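Local atomic coordinates of biliverdin reductase (Synechocystis sp., PDB entry 5B3T), a protein that uses NAD(P)H to reduce biliverdin, probably to bilirubin, in the heme-degrading pathway of a cyanobacterium. Residues I83-A91 with V102-T110; T172-L182 with E235-V243. All blocks are in the same frame, centred on the assembly; numbering follows the deposited sequence.

Contact 1 of 2, residues I83-A91 with V102-T110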
ATOM      1  N   ILE A  83       6.583   6.497  -6.677  1.00 15.56           N
ATOM      2  CA  ILE A  83       5.948   5.969  -7.881  1.00 16.16           C
ATOM      3  C   ILE A  83       5.913   4.445  -7.837  1.00 15.12           C
ATOM      4  O   ILE A  83       6.931   3.801  -7.550  1.00 13.51           O
ATOM      5  CB  ILE A  83       6.712   6.480  -9.116  1.00 13.68           C
ATOM      6  CG1 ILE A  83       6.573   8.006  -9.233  1.00 21.57           C
ATOM      7  CG2 ILE A  83       6.252   5.776 -10.361  1.00 14.88           C
ATOM      8  CD1 ILE A  83       7.525   8.645 -10.257  1.00 17.46           C
ATOM      9  N   ASN A  84       4.774   3.871  -8.182  1.00 14.06           N
ATOM     10  CA  ASN A  84       4.540   2.433  -8.035  1.00 15.11           C
ATOM     11  C   ASN A  84       5.644   1.605  -8.682  1.00 15.93           C
ATOM     12  O   ASN A  84       6.191   0.685  -8.064  1.00 13.00           O
ATOM     13  CB  ASN A  84       3.184   2.056  -8.642  1.00 13.10           C
ATOM     14  CG  ASN A  84       2.015   2.468  -7.771  1.00 14.57           C
ATOM     15  OD1 ASN A  84       2.188   2.814  -6.603  1.00 13.77           O
ATOM     16  ND2 ASN A  84       0.812   2.419  -8.334  1.00 13.80           N
ATOM     17  N   GLN A  85       5.983   1.922  -9.933  1.00 14.80           N
ATOM     18  CA  GLN A  85       6.911   1.087 -10.692  1.00 17.39           C
ATOM     19  C   GLN A  85       8.293   1.029 -10.048  1.00 15.87           C
ATOM     20  O   GLN A  85       9.010   0.037 -10.212  1.00 17.81           O
ATOM     21  CB  GLN A  85       7.014   1.606 -12.128  1.00 18.69           C
ATOM     22  CG  GLN A  85       7.841   0.727 -13.060  1.00 20.77           C
ATOM     23  CD  GLN A  85       7.916   1.279 -14.472  1.00 26.48           C
ATOM     24  OE1 GLN A  85       7.935   2.494 -14.677  1.00 27.59           O
ATOM     25  NE2 GLN A  85       7.961   0.386 -15.455  1.00 27.46           N
ATOM     26  N   LEU A  86       8.673   2.066  -9.301  1.00 14.90           N
ATOM     27  CA  LEU A  86      10.039   2.198  -8.805  1.00 15.63           C
ATOM     28  C   LEU A  86      10.334   1.369  -7.560  1.00 15.62           C
ATOM     29  O   LEU A  86      11.512   1.180  -7.237  1.00 14.46           O
ATOM     30  CB  LEU A  86      10.341   3.668  -8.499  1.00 15.14           C
ATOM     31  CG  LEU A  86      10.386   4.644  -9.673  1.00 17.13           C
ATOM     32  CD1 LEU A  86      10.671   6.053  -9.177  1.00 17.62           C
ATOM     33  CD2 LEU A  86      11.442   4.201 -10.671  1.00 17.37           C
ATOM     34  N   HIS A  87       9.313   0.864  -6.866  1.00 14.25           N
ATOM     35  CA  HIS A  87       9.518   0.364  -5.506  1.00 15.83           C
ATOM     36  C   HIS A  87      10.475  -0.823  -5.473  1.00 14.46           C
ATOM     37  O   HIS A  87      11.380  -0.875  -4.632  1.00 14.74           O
ATOM     38  CB  HIS A  87       8.175   0.001  -4.877  1.00 14.10           C
ATOM     39  CG  HIS A  87       7.478   1.166  -4.248  1.00 14.67           C
ATOM     40  ND1 HIS A  87       6.598   1.029  -3.197  1.00 14.25           N
ATOM     41  CD2 HIS A  87       7.541   2.491  -4.518  1.00 14.14           C
ATOM     42  CE1 HIS A  87       6.146   2.220  -2.848  1.00 14.67           C
ATOM     43  NE2 HIS A  87       6.703   3.124  -3.634  1.00 14.46           N
ATOM     44  N   GLY A  88      10.296  -1.782  -6.380  1.00 15.25           N
ATOM     45  CA  GLY A  88      11.167  -2.948  -6.385  1.00 16.04           C
ATOM     46  C   GLY A  88      12.608  -2.610  -6.715  1.00 16.49           C
ATOM     47  O   GLY A  88      13.536  -3.115  -6.077  1.00 16.89           O
ATOM     48  N   ALA A  89      12.818  -1.750  -7.716  1.00 16.44           N
ATOM     49  CA  ALA A  89      14.176  -1.395  -8.119  1.00 16.76           C
ATOM     50  C   ALA A  89      14.884  -0.588  -7.038  1.00 16.41           C
ATOM     51  O   ALA A  89      16.081  -0.783  -6.793  1.00 15.87           O
ATOM     52  CB  ALA A  89      14.148  -0.618  -9.437  1.00 16.27           C
ATOM     53  N   ILE A  90      14.165   0.325  -6.382  1.00 14.96           N
ATOM     54  CA  ILE A  90      14.777   1.116  -5.320  1.00 15.60           C
ATOM     55  C   ILE A  90      15.099   0.235  -4.118  1.00 16.34           C
ATOM     56  O   ILE A  90      16.151   0.386  -3.486  1.00 16.65           O
ATOM     57  CB  ILE A  90      13.863   2.294  -4.933  1.00 14.91           C
ATOM     58  CG1 ILE A  90      13.650   3.223  -6.129  1.00 17.31           C
ATOM     59  CG2 ILE A  90      14.466   3.084  -3.783  1.00 15.97           C
ATOM     60  CD1 ILE A  90      12.750   4.404  -5.826  1.00 17.24           C
ATOM     61  N   ALA A  91      14.209  -0.704  -3.792  1.00 15.57           N
ATOM     62  CA  ALA A  91      14.460  -1.599  -2.665  1.00 15.26           C
ATOM     63  C   ALA A  91      15.691  -2.465  -2.905  1.00 15.85           C
ATOM     64  O   ALA A  91      16.512  -2.647  -2.000  1.00 16.57           O
ATOM     65  CB  ALA A  91      13.233  -2.471  -2.407  1.00 15.10           C
ATOM     66  N   VAL A 102      12.207   0.170   4.500  1.00 15.66           N
ATOM     67  CA  VAL A 102      10.787   0.117   4.816  1.00 16.38           C
ATOM     68  C   VAL A 102      10.033   0.664   3.615  1.00 16.98           C
ATOM     69  O   VAL A 102      10.384   1.728   3.091  1.00 16.25           O
ATOM     70  CB  VAL A 102      10.441   0.912   6.088  1.00 15.39           C
ATOM     71  CG1 VAL A 102       8.927   0.990   6.269  1.00 17.29           C
ATOM     72  CG2 VAL A 102      11.096   0.278   7.303  1.00 15.69           C
ATOM     73  N   LEU A 103       9.014  -0.063   3.174  1.00 15.67           N
ATOM     74  CA  LEU A 103       8.211   0.335   2.030  1.00 16.29           C
ATOM     75  C   LEU A 103       6.754   0.490   2.435  1.00 15.27           C
ATOM     76  O   LEU A 103       6.241  -0.271   3.260  1.00 15.75           O
ATOM     77  CB  LEU A 103       8.295  -0.691   0.892  1.00 15.72           C
ATOM     78  CG  LEU A 103       9.609  -0.939   0.155  1.00 16.29           C
ATOM     79  CD1 LEU A 103      10.068  -2.367   0.386  1.00 14.91           C
ATOM     80  CD2 LEU A 103       9.434  -0.666  -1.333  1.00 14.24           C
ATOM     81  N   GLU A 104       6.100   1.489   1.856  1.00 13.77           N
ATOM     82  CA  GLU A 104       4.656   1.444   1.706  1.00 14.92           C
ATOM     83  C   GLU A 104       4.354   0.569   0.498  1.00 16.05           C
ATOM     84  O   GLU A 104       4.927   0.775  -0.575  1.00 15.89           O
ATOM     85  CB  GLU A 104       4.083   2.850   1.514  1.00 14.41           C
ATOM     86  CG  GLU A 104       2.561   2.909   1.466  1.00 15.07           C
ATOM     87  CD  GLU A 104       1.919   2.668   2.821  1.00 17.41           C
ATOM     88  OE1 GLU A 104       2.644   2.684   3.838  1.00 17.76           O
ATOM     89  OE2 GLU A 104       0.687   2.472   2.872  1.00 19.13           O
ATOM     90  N   TYR A 105       3.495  -0.430   0.685  1.00 14.87           N
ATOM     91  CA  TYR A 105       3.126  -1.347  -0.391  1.00 15.35           C
ATOM     92  C   TYR A 105       2.764  -0.542  -1.643  1.00 14.91           C
ATOM     93  O   TYR A 105       2.090   0.478  -1.537  1.00 15.16           O
ATOM     94  CB  TYR A 105       1.961  -2.237   0.045  1.00 14.78           C
ATOM     95  CG  TYR A 105       1.694  -3.389  -0.887  1.00 14.53           C
ATOM     96  CD1 TYR A 105       2.391  -4.584  -0.761  1.00 14.03           C
ATOM     97  CD2 TYR A 105       0.754  -3.281  -1.904  1.00 14.06           C
ATOM     98  CE1 TYR A 105       2.155  -5.640  -1.616  1.00 15.50           C
ATOM     99  CE2 TYR A 105       0.514  -4.332  -2.767  1.00 14.66           C
ATOM    100  CZ  TYR A 105       1.215  -5.509  -2.618  1.00 14.56           C
ATOM    101  OH  TYR A 105       0.976  -6.558  -3.474  1.00 12.66           O
ATOM    102  N   PRO A 106       3.198  -0.993  -2.834  1.00 14.38           N
ATOM    103  CA  PRO A 106       3.736  -2.289  -3.271  1.00 13.31           C
ATOM    104  C   PRO A 106       5.166  -2.624  -2.862  1.00 15.77           C
ATOM    105  O   PRO A 106       5.995  -1.742  -2.630  1.00 13.77           O
ATOM    106  CB  PRO A 106       3.660  -2.183  -4.792  1.00 14.70           C
ATOM    107  CG  PRO A 106       3.917  -0.744  -5.050  1.00 14.24           C
ATOM    108  CD  PRO A 106       3.239  -0.002  -3.925  1.00 14.17           C
ATOM    109  N   LEU A 107       5.438  -3.929  -2.801  1.00 15.02           N
ATOM    110  CA  LEU A 107       6.787  -4.421  -2.551  1.00 16.04           C
ATOM    111  C   LEU A 107       7.589  -4.530  -3.843  1.00 15.54           C
ATOM    112  O   LEU A 107       8.767  -4.157  -3.878  1.00 15.55           O
ATOM    113  CB  LEU A 107       6.720  -5.776  -1.841  1.00 16.63           C
ATOM    114  CG  LEU A 107       7.954  -6.684  -1.822  1.00 15.47           C
ATOM    115  CD1 LEU A 107       9.115  -6.016  -1.103  1.00 16.83           C
ATOM    116  CD2 LEU A 107       7.604  -8.014  -1.161  1.00 18.55           C
ATOM    117  N   ALA A 108       6.971  -5.029  -4.911  1.00 14.79           N
ATOM    118  CA  ALA A 108       7.658  -5.234  -6.183  1.00 15.97           C
ATOM    119  C   ALA A 108       6.607  -5.452  -7.266  1.00 16.32           C
ATOM    120  O   ALA A 108       5.403  -5.502  -6.993  1.00 15.64           O
ATOM    121  CB  ALA A 108       8.631  -6.412  -6.107  1.00 16.10           C
ATOM    122  N   LEU A 109       7.080  -5.592  -8.506  1.00 16.82           N
ATOM    123  CA  LEU A 109       6.184  -5.775  -9.643  1.00 17.53           C
ATOM    124  C   LEU A 109       5.737  -7.224  -9.804  1.00 19.48           C
ATOM    125  O   LEU A 109       4.658  -7.475 -10.353  1.00 17.80           O
ATOM    126  CB  LEU A 109       6.864  -5.295 -10.927  1.00 17.12           C
ATOM    127  CG  LEU A 109       7.109  -3.790 -11.056  1.00 18.30           C
ATOM    128  CD1 LEU A 109       8.086  -3.500 -12.188  1.00 20.88           C
ATOM    129  CD2 LEU A 109       5.792  -3.066 -11.283  1.00 17.22           C
ATOM    130  N   THR A 110       6.549  -8.183  -9.362  1.00 17.90           N
ATOM    131  CA  THR A 110       6.222  -9.597  -9.495  1.00 17.67           C
ATOM    132  C   THR A 110       6.580 -10.321  -8.207  1.00 18.27           C
ATOM    133  O   THR A 110       7.431  -9.868  -7.438  1.00 16.51           O
ATOM    134  CB  THR A 110       6.963 -10.264 -10.667  1.00 18.54           C
ATOM    135  OG1 THR A 110       8.360 -10.358 -10.361  1.00 19.89           O
ATOM    136  CG2 THR A 110       6.786  -9.473 -11.955  1.00 20.03           C
TER
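Gly88 and Ala108 bring the two backbones to 4.2 Å between their CA atoms, where helix 87-91 runs almost antiparallel (173°) to strand 102-104 and the loop after that strand folds back over the first helical turn. Gly88, with no CB, lets the backbones come this close beside the methyl of Ala108. The imidazole of His87 is central: its CG lies anti to the carbonyl carbon (chi1 -85°), which carries the ring out toward the cis-Pro106 loop. There ND1 donates to Pro106 O at 2.9 Å, with an N-H...O angle of 158°; that oxygen lies in the ring plane, and the N-H meets one of its lone pairs. Glu104 O also reaches the ring edge, 3.0 Å from His87 CE1. The pyrrolidine of Pro106 crosses the histidine side chain at about a right angle, its CD 3.6 Å from His87 ND1, while Leu103 runs past His87 in the opposite direction, its CD2 oblique to the ring and 3.8 Å from His87 ND1. Further along the helix, Ala91 CB meets Leu103 CD1 at 4.2 Å. At the loop end, Asn84 points OD1 at Pro106 CD, its amide nitrogen turned to Phe178 O. Without this imidazole, as with an alanine here, the Pro106 carbonyl would probably lose its donor, and a gap would open beside Leu103 and the proline ring. The helix and strand belong to a beta-alpha-beta unit of the Rossmann fold, completed by strand 77-80; Asn84, His87 and Tyr105 bind NADP(+) in another structure of the protein. With His87 NE2 bonded to Thr82 N and ND1 to Pro106 O, both ring nitrogens are engaged, which fixes the imidazole and ties the start of the helix to the loop beyond the strand.

Contact 2 of 2, residues T172-L182 with E235-V243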
ATOM      1  N   THR A 172       0.387   8.615 -12.105  1.00 18.00           N
ATOM      2  CA  THR A 172      -0.769   7.843 -11.659  1.00 18.06           C
ATOM      3  C   THR A 172      -1.712   7.472 -12.798  1.00 16.91           C
ATOM      4  O   THR A 172      -2.557   6.589 -12.614  1.00 17.10           O
ATOM      5  CB  THR A 172      -1.537   8.615 -10.583  1.00 19.56           C
ATOM      6  OG1 THR A 172      -1.775   9.954 -11.029  1.00 18.69           O
ATOM      7  CG2 THR A 172      -0.744   8.648  -9.279  1.00 20.75           C
ATOM      8  N   TYR A 173      -1.596   8.121 -13.958  1.00 16.29           N
ATOM      9  CA  TYR A 173      -2.364   7.761 -15.144  1.00 18.47           C
ATOM     10  C   TYR A 173      -1.455   7.273 -16.267  1.00 18.50           C
ATOM     11  O   TYR A 173      -1.867   7.235 -17.430  1.00 18.50           O
ATOM     12  CB  TYR A 173      -3.218   8.941 -15.616  1.00 17.74           C
ATOM     13  CG  TYR A 173      -4.486   9.130 -14.815  1.00 18.85           C
ATOM     14  CD1 TYR A 173      -4.442   9.610 -13.513  1.00 19.57           C
ATOM     15  CD2 TYR A 173      -5.726   8.824 -15.359  1.00 19.49           C
ATOM     16  CE1 TYR A 173      -5.600   9.782 -12.775  1.00 18.40           C
ATOM     17  CE2 TYR A 173      -6.890   8.992 -14.629  1.00 18.50           C
ATOM     18  CZ  TYR A 173      -6.819   9.472 -13.339  1.00 17.88           C
ATOM     19  OH  TYR A 173      -7.973   9.640 -12.610  1.00 19.14           O
ATOM     20  N   HIS A 174      -0.223   6.903 -15.929  1.00 18.36           N
ATOM     21  CA  HIS A 174       0.772   6.429 -16.882  1.00 20.26           C
ATOM     22  C   HIS A 174       0.821   4.908 -16.797  1.00 19.26           C
ATOM     23  O   HIS A 174       1.034   4.355 -15.713  1.00 19.52           O
ATOM     24  CB  HIS A 174       2.131   7.057 -16.562  1.00 21.61           C
ATOM     25  CG  HIS A 174       3.216   6.717 -17.537  1.00 22.11           C
ATOM     26  ND1 HIS A 174       4.043   5.626 -17.379  1.00 21.91           N
ATOM     27  CD2 HIS A 174       3.629   7.343 -18.665  1.00 23.73           C
ATOM     28  CE1 HIS A 174       4.910   5.587 -18.375  1.00 24.97           C
ATOM     29  NE2 HIS A 174       4.681   6.617 -19.170  1.00 26.76           N
ATOM     30  N   HIS A 175       0.610   4.239 -17.936  1.00 19.69           N
ATOM     31  CA  HIS A 175       0.475   2.782 -17.953  1.00 20.94           C
ATOM     32  C   HIS A 175       1.612   2.091 -17.206  1.00 20.54           C
ATOM     33  O   HIS A 175       1.374   1.258 -16.323  1.00 19.61           O
ATOM     34  CB  HIS A 175       0.415   2.273 -19.397  1.00 20.83           C
ATOM     35  CG  HIS A 175      -0.937   2.389 -20.032  1.00 22.35           C
ATOM     36  ND1 HIS A 175      -1.985   1.555 -19.708  1.00 19.91           N
ATOM     37  CD2 HIS A 175      -1.403   3.223 -20.992  1.00 21.99           C
ATOM     38  CE1 HIS A 175      -3.042   1.879 -20.432  1.00 21.81           C
ATOM     39  NE2 HIS A 175      -2.715   2.888 -21.219  1.00 22.11           N
ATOM     40  N   GLN A 176       2.856   2.426 -17.545  1.00 20.55           N
ATOM     41  CA  GLN A 176       3.994   1.701 -16.987  1.00 22.58           C
ATOM     42  C   GLN A 176       4.301   2.126 -15.553  1.00 20.73           C
ATOM     43  O   GLN A 176       4.588   1.276 -14.703  1.00 19.97           O
ATOM     44  CB  GLN A 176       5.219   1.892 -17.880  1.00 26.63           C
ATOM     45  CG  GLN A 176       5.117   1.166 -19.215  1.00 31.53           C
ATOM     46  CD  GLN A 176       6.336   1.385 -20.086  1.00 43.64           C
ATOM     47  OE1 GLN A 176       7.363   1.879 -19.621  1.00 47.99           O
ATOM     48  NE2 GLN A 176       6.231   1.013 -21.358  1.00 42.58           N
ATOM     49  N   GLN A 177       4.246   3.429 -15.263  1.00 18.98           N
ATOM     50  CA  GLN A 177       4.591   3.898 -13.923  1.00 19.28           C
ATOM     51  C   GLN A 177       3.539   3.491 -12.899  1.00 17.64           C
ATOM     52  O   GLN A 177       3.879   3.109 -11.773  1.00 14.58           O
ATOM     53  CB  GLN A 177       4.773   5.415 -13.926  1.00 18.28           C
ATOM     54  CG  GLN A 177       6.041   5.890 -14.619  1.00 21.26           C
ATOM     55  CD  GLN A 177       6.173   7.400 -14.623  1.00 21.61           C
ATOM     56  OE1 GLN A 177       5.448   8.095 -15.334  1.00 21.85           O
ATOM     57  NE2 GLN A 177       7.101   7.916 -13.825  1.00 19.34           N
ATOM     58  N   PHE A 178       2.258   3.571 -13.263  1.00 16.62           N
ATOM     59  CA  PHE A 178       1.207   3.198 -12.324  1.00 17.28           C
ATOM     60  C   PHE A 178       1.078   1.684 -12.204  1.00 16.84           C
ATOM     61  O   PHE A 178       0.802   1.167 -11.116  1.00 16.25           O
ATOM     62  CB  PHE A 178      -0.121   3.827 -12.747  1.00 16.07           C
ATOM     63  CG  PHE A 178      -1.261   3.506 -11.826  1.00 16.40           C
ATOM     64  CD1 PHE A 178      -1.239   3.924 -10.502  1.00 16.84           C
ATOM     65  CD2 PHE A 178      -2.358   2.800 -12.281  1.00 17.31           C
ATOM     66  CE1 PHE A 178      -2.288   3.631  -9.649  1.00 16.27           C
ATOM     67  CE2 PHE A 178      -3.411   2.507 -11.433  1.00 17.10           C
ATOM     68  CZ  PHE A 178      -3.373   2.922 -10.114  1.00 16.46           C
ATOM     69  N   GLY A 179       1.286   0.965 -13.300  1.00 16.29           N
ATOM     70  CA  GLY A 179       1.242  -0.480 -13.271  1.00 16.38           C
ATOM     71  C   GLY A 179      -0.173  -1.027 -13.232  1.00 18.37           C
ATOM     72  O   GLY A 179      -1.161  -0.328 -13.482  1.00 17.78           O
ATOM     73  N   PHE A 180      -0.257  -2.313 -12.907  1.00 16.54           N
ATOM     74  CA  PHE A 180      -1.534  -3.014 -12.860  1.00 18.05           C
ATOM     75  C   PHE A 180      -2.488  -2.306 -11.902  1.00 14.54           C
ATOM     76  O   PHE A 180      -2.189  -2.206 -10.704  1.00 14.53           O
ATOM     77  CB  PHE A 180      -1.331  -4.466 -12.435  1.00 17.46           C
ATOM     78  CG  PHE A 180      -2.579  -5.303 -12.517  1.00 17.30           C
ATOM     79  CD1 PHE A 180      -3.356  -5.298 -13.665  1.00 18.20           C
ATOM     80  CD2 PHE A 180      -2.968  -6.098 -11.454  1.00 15.58           C
ATOM     81  CE1 PHE A 180      -4.505  -6.066 -13.748  1.00 19.49           C
ATOM     82  CE2 PHE A 180      -4.115  -6.871 -11.533  1.00 17.27           C
ATOM     83  CZ  PHE A 180      -4.884  -6.854 -12.682  1.00 17.70           C
ATOM     84  N   PRO A 181      -3.633  -1.808 -12.380  1.00 15.76           N
ATOM     85  CA  PRO A 181      -4.448  -0.900 -11.554  1.00 15.38           C
ATOM     86  C   PRO A 181      -4.992  -1.520 -10.275  1.00 14.55           C
ATOM     87  O   PRO A 181      -5.290  -0.776  -9.333  1.00 15.44           O
ATOM     88  CB  PRO A 181      -5.590  -0.498 -12.499  1.00 16.62           C
ATOM     89  CG  PRO A 181      -5.040  -0.721 -13.876  1.00 17.30           C
ATOM     90  CD  PRO A 181      -4.146  -1.918 -13.756  1.00 17.41           C
ATOM     91  N   LEU A 182      -5.129  -2.840 -10.201  1.00 15.43           N
ATOM     92  CA  LEU A 182      -5.745  -3.487  -9.050  1.00 14.71           C
ATOM     93  C   LEU A 182      -4.749  -3.878  -7.965  1.00 14.14           C
ATOM     94  O   LEU A 182      -5.136  -4.554  -7.008  1.00 14.42           O
ATOM     95  CB  LEU A 182      -6.529  -4.721  -9.499  1.00 14.41           C
ATOM     96  CG  LEU A 182      -7.894  -4.458 -10.133  1.00 16.29           C
ATOM     97  CD1 LEU A 182      -8.380  -5.686 -10.887  1.00 16.60           C
ATOM     98  CD2 LEU A 182      -8.900  -4.044  -9.067  1.00 14.30           C
ATOM     99  N   GLU A 235     -15.952  -9.185  -4.684  1.00 15.67           N
ATOM    100  CA  GLU A 235     -15.855  -8.337  -5.861  1.00 16.50           C
ATOM    101  C   GLU A 235     -14.922  -7.181  -5.535  1.00 16.19           C
ATOM    102  O   GLU A 235     -15.081  -6.529  -4.498  1.00 14.15           O
ATOM    103  CB  GLU A 235     -17.234  -7.819  -6.277  1.00 17.92           C
ATOM    104  CG  GLU A 235     -18.270  -8.915  -6.476  1.00 18.40           C
ATOM    105  CD  GLU A 235     -19.678  -8.367  -6.597  1.00 19.77           C
ATOM    106  OE1 GLU A 235     -19.884  -7.181  -6.268  1.00 19.83           O
ATOM    107  OE2 GLU A 235     -20.582  -9.124  -7.006  1.00 19.42           O
ATOM    108  N   VAL A 236     -13.938  -6.945  -6.400  1.00 13.37           N
ATOM    109  CA  VAL A 236     -12.939  -5.902  -6.195  1.00 15.02           C
ATOM    110  C   VAL A 236     -12.921  -5.022  -7.436  1.00 14.90           C
ATOM    111  O   VAL A 236     -12.569  -5.488  -8.526  1.00 16.09           O
ATOM    112  CB  VAL A 236     -11.543  -6.484  -5.917  1.00 14.36           C
ATOM    113  CG1 VAL A 236     -10.547  -5.371  -5.651  1.00 13.47           C
ATOM    114  CG2 VAL A 236     -11.593  -7.448  -4.741  1.00 13.78           C
ATOM    115  N   ILE A 237     -13.293  -3.754  -7.271  1.00 14.70           N
ATOM    116  CA  ILE A 237     -13.530  -2.837  -8.380  1.00 15.41           C
ATOM    117  C   ILE A 237     -12.620  -1.626  -8.219  1.00 14.55           C
ATOM    118  O   ILE A 237     -12.554  -1.032  -7.136  1.00 14.20           O
ATOM    119  CB  ILE A 237     -15.004  -2.395  -8.439  1.00 16.36           C
ATOM    120  CG1 ILE A 237     -15.939  -3.591  -8.243  1.00 16.76           C
ATOM    121  CG2 ILE A 237     -15.302  -1.692  -9.756  1.00 16.49           C
ATOM    122  CD1 ILE A 237     -15.836  -4.644  -9.327  1.00 17.40           C
ATOM    123  N   TYR A 238     -11.931  -1.254  -9.297  1.00 12.83           N
ATOM    124  CA  TYR A 238     -11.087  -0.063  -9.304  1.00 14.26           C
ATOM    125  C   TYR A 238     -11.334   0.701 -10.594  1.00 15.74           C
ATOM    126  O   TYR A 238     -11.029   0.202 -11.681  1.00 14.45           O
ATOM    127  CB  TYR A 238      -9.601  -0.416  -9.171  1.00 14.85           C
ATOM    128  CG  TYR A 238      -8.689   0.794  -9.104  1.00 15.33           C
ATOM    129  CD1 TYR A 238      -8.176   1.372 -10.260  1.00 16.31           C
ATOM    130  CD2 TYR A 238      -8.345   1.358  -7.883  1.00 15.66           C
ATOM    131  CE1 TYR A 238      -7.346   2.479 -10.200  1.00 14.69           C
ATOM    132  CE2 TYR A 238      -7.515   2.462  -7.813  1.00 16.51           C
ATOM    133  CZ  TYR A 238      -7.019   3.017  -8.974  1.00 15.60           C
ATOM    134  OH  TYR A 238      -6.192   4.116  -8.908  1.00 16.26           O
ATOM    135  N   GLY A 239     -11.872   1.910 -10.468  1.00 15.19           N
ATOM    136  CA  GLY A 239     -12.081   2.766 -11.618  1.00 16.73           C
ATOM    137  C   GLY A 239     -11.715   4.209 -11.340  1.00 17.20           C
ATOM    138  O   GLY A 239     -11.946   4.711 -10.237  1.00 15.80           O
ATOM    139  N   LYS A 240     -11.129   4.884 -12.326  1.00 15.45           N
ATOM    140  CA  LYS A 240     -10.840   6.304 -12.203  1.00 17.76           C
ATOM    141  C   LYS A 240     -10.712   6.893 -13.597  1.00 16.44           C
ATOM    142  O   LYS A 240     -10.429   6.183 -14.565  1.00 16.78           O
ATOM    143  CB  LYS A 240      -9.569   6.567 -11.385  1.00 16.97           C
ATOM    144  CG  LYS A 240      -8.269   6.175 -12.073  1.00 18.15           C
ATOM    145  CD  LYS A 240      -7.075   6.492 -11.180  1.00 17.67           C
ATOM    146  CE  LYS A 240      -5.785   5.935 -11.753  1.00 16.40           C
ATOM    147  NZ  LYS A 240      -4.670   6.032 -10.770  1.00 16.80           N
ATOM    148  N   GLY A 241     -10.933   8.199 -13.690  1.00 17.37           N
ATOM    149  CA  GLY A 241     -10.761   8.873 -14.959  1.00 20.13           C
ATOM    150  C   GLY A 241     -11.964   9.647 -15.454  1.00 19.69           C
ATOM    151  O   GLY A 241     -12.899   9.927 -14.698  1.00 17.92           O
ATOM    152  N   GLU A 242     -11.949   9.976 -16.746  1.00 18.76           N
ATOM    153  CA  GLU A 242     -12.866  10.963 -17.302  1.00 21.29           C
ATOM    154  C   GLU A 242     -14.273  10.424 -17.539  1.00 20.55           C
ATOM    155  O   GLU A 242     -15.204  11.224 -17.680  1.00 22.76           O
ATOM    156  CB  GLU A 242     -12.293  11.514 -18.612  1.00 20.62           C
ATOM    157  CG  GLU A 242     -11.075  12.411 -18.413  1.00 20.76           C
ATOM    158  CD  GLU A 242     -10.405  12.808 -19.717  1.00 23.28           C
ATOM    159  OE1 GLU A 242     -10.944  12.481 -20.797  1.00 23.37           O
ATOM    160  OE2 GLU A 242      -9.337  13.453 -19.660  1.00 23.92           O
ATOM    161  N   VAL A 243     -14.462   9.100 -17.572  1.00 18.09           N
ATOM    162  CA  VAL A 243     -15.762   8.536 -17.928  1.00 21.38           C
ATOM    163  C   VAL A 243     -16.666   8.295 -16.726  1.00 19.72           C
ATOM    164  O   VAL A 243     -17.834   7.923 -16.910  1.00 18.95           O
ATOM    165  CB  VAL A 243     -15.607   7.208 -18.701  1.00 20.64           C
ATOM    166  CG1 VAL A 243     -14.766   7.417 -19.949  1.00 20.97           C
ATOM    167  CG2 VAL A 243     -14.998   6.136 -17.805  1.00 17.91           C
TER
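Lys240 reaches up from its strand between the aromatic rings of Tyr173 and Phe178. Its CG sits between the backbone N and the carbonyl carbon (chi1 71°), and from there the chain runs fully extended, passing CG and CD by the phenol end of Tyr173 and bringing CE over one face, 4.1 Å from that ring's centroid. The ammonium then comes to rest over a face of Phe178, NZ lying 3.7 Å from the ring centroid in a cation-pi contact. The same nitrogen donates to Thr172 O at 2.9 Å, tilted 33° from the carbonyl plane, and to Tyr238 OH at 3.1 Å. Two oxygens and an aromatic face thus grip the buried amine, which probably helps to offset the cost of its charge. Tyr238 meets Phe178 from the opposite direction; their planes, 28° apart, are slid so far that the rings barely overlap, and Phe178 CZ approaches Tyr238 OH at 3.3 Å. Over the centre of one face of the Tyr238 ring, 3.6 Å above the plane, stands Pro181 O. Leu182 slides past, its CD2 3.7 Å from Tyr238 CB and 4.0 Å from Val236 CG1. The 172-182 segment packs on the face of the large mixed sheet of the C-terminal domain, where strand 233-241 lies between strands 217-228 and 153-163; Pro181 extends the packing to strand 199-210, and Phe180 reaches helix 309-325.

Contact 1 belongs to the Rossmann fold and contact 2 to the C-terminal alpha/beta domain, their centres about 17 Å apart, yet residues 84-85 and 176-178 touch directly. Gln85 N lies 3.0 Å from Gln177 O and Asn84 ND2 lies 3.1 Å from Phe178 O, both probable hydrogen bonds that join the turn leading into helix 87-96 to the end of helix 175-178. Arg170 and Trp171, just ahead of the 172-182 segment, bind NADP(+) in another structure of the protein, as do Asn84, His87 and Tyr105. Contact 1 thus supplies cofactor-binding residues itself, while contact 2 probably lies beside the site, which is empty in this apo form.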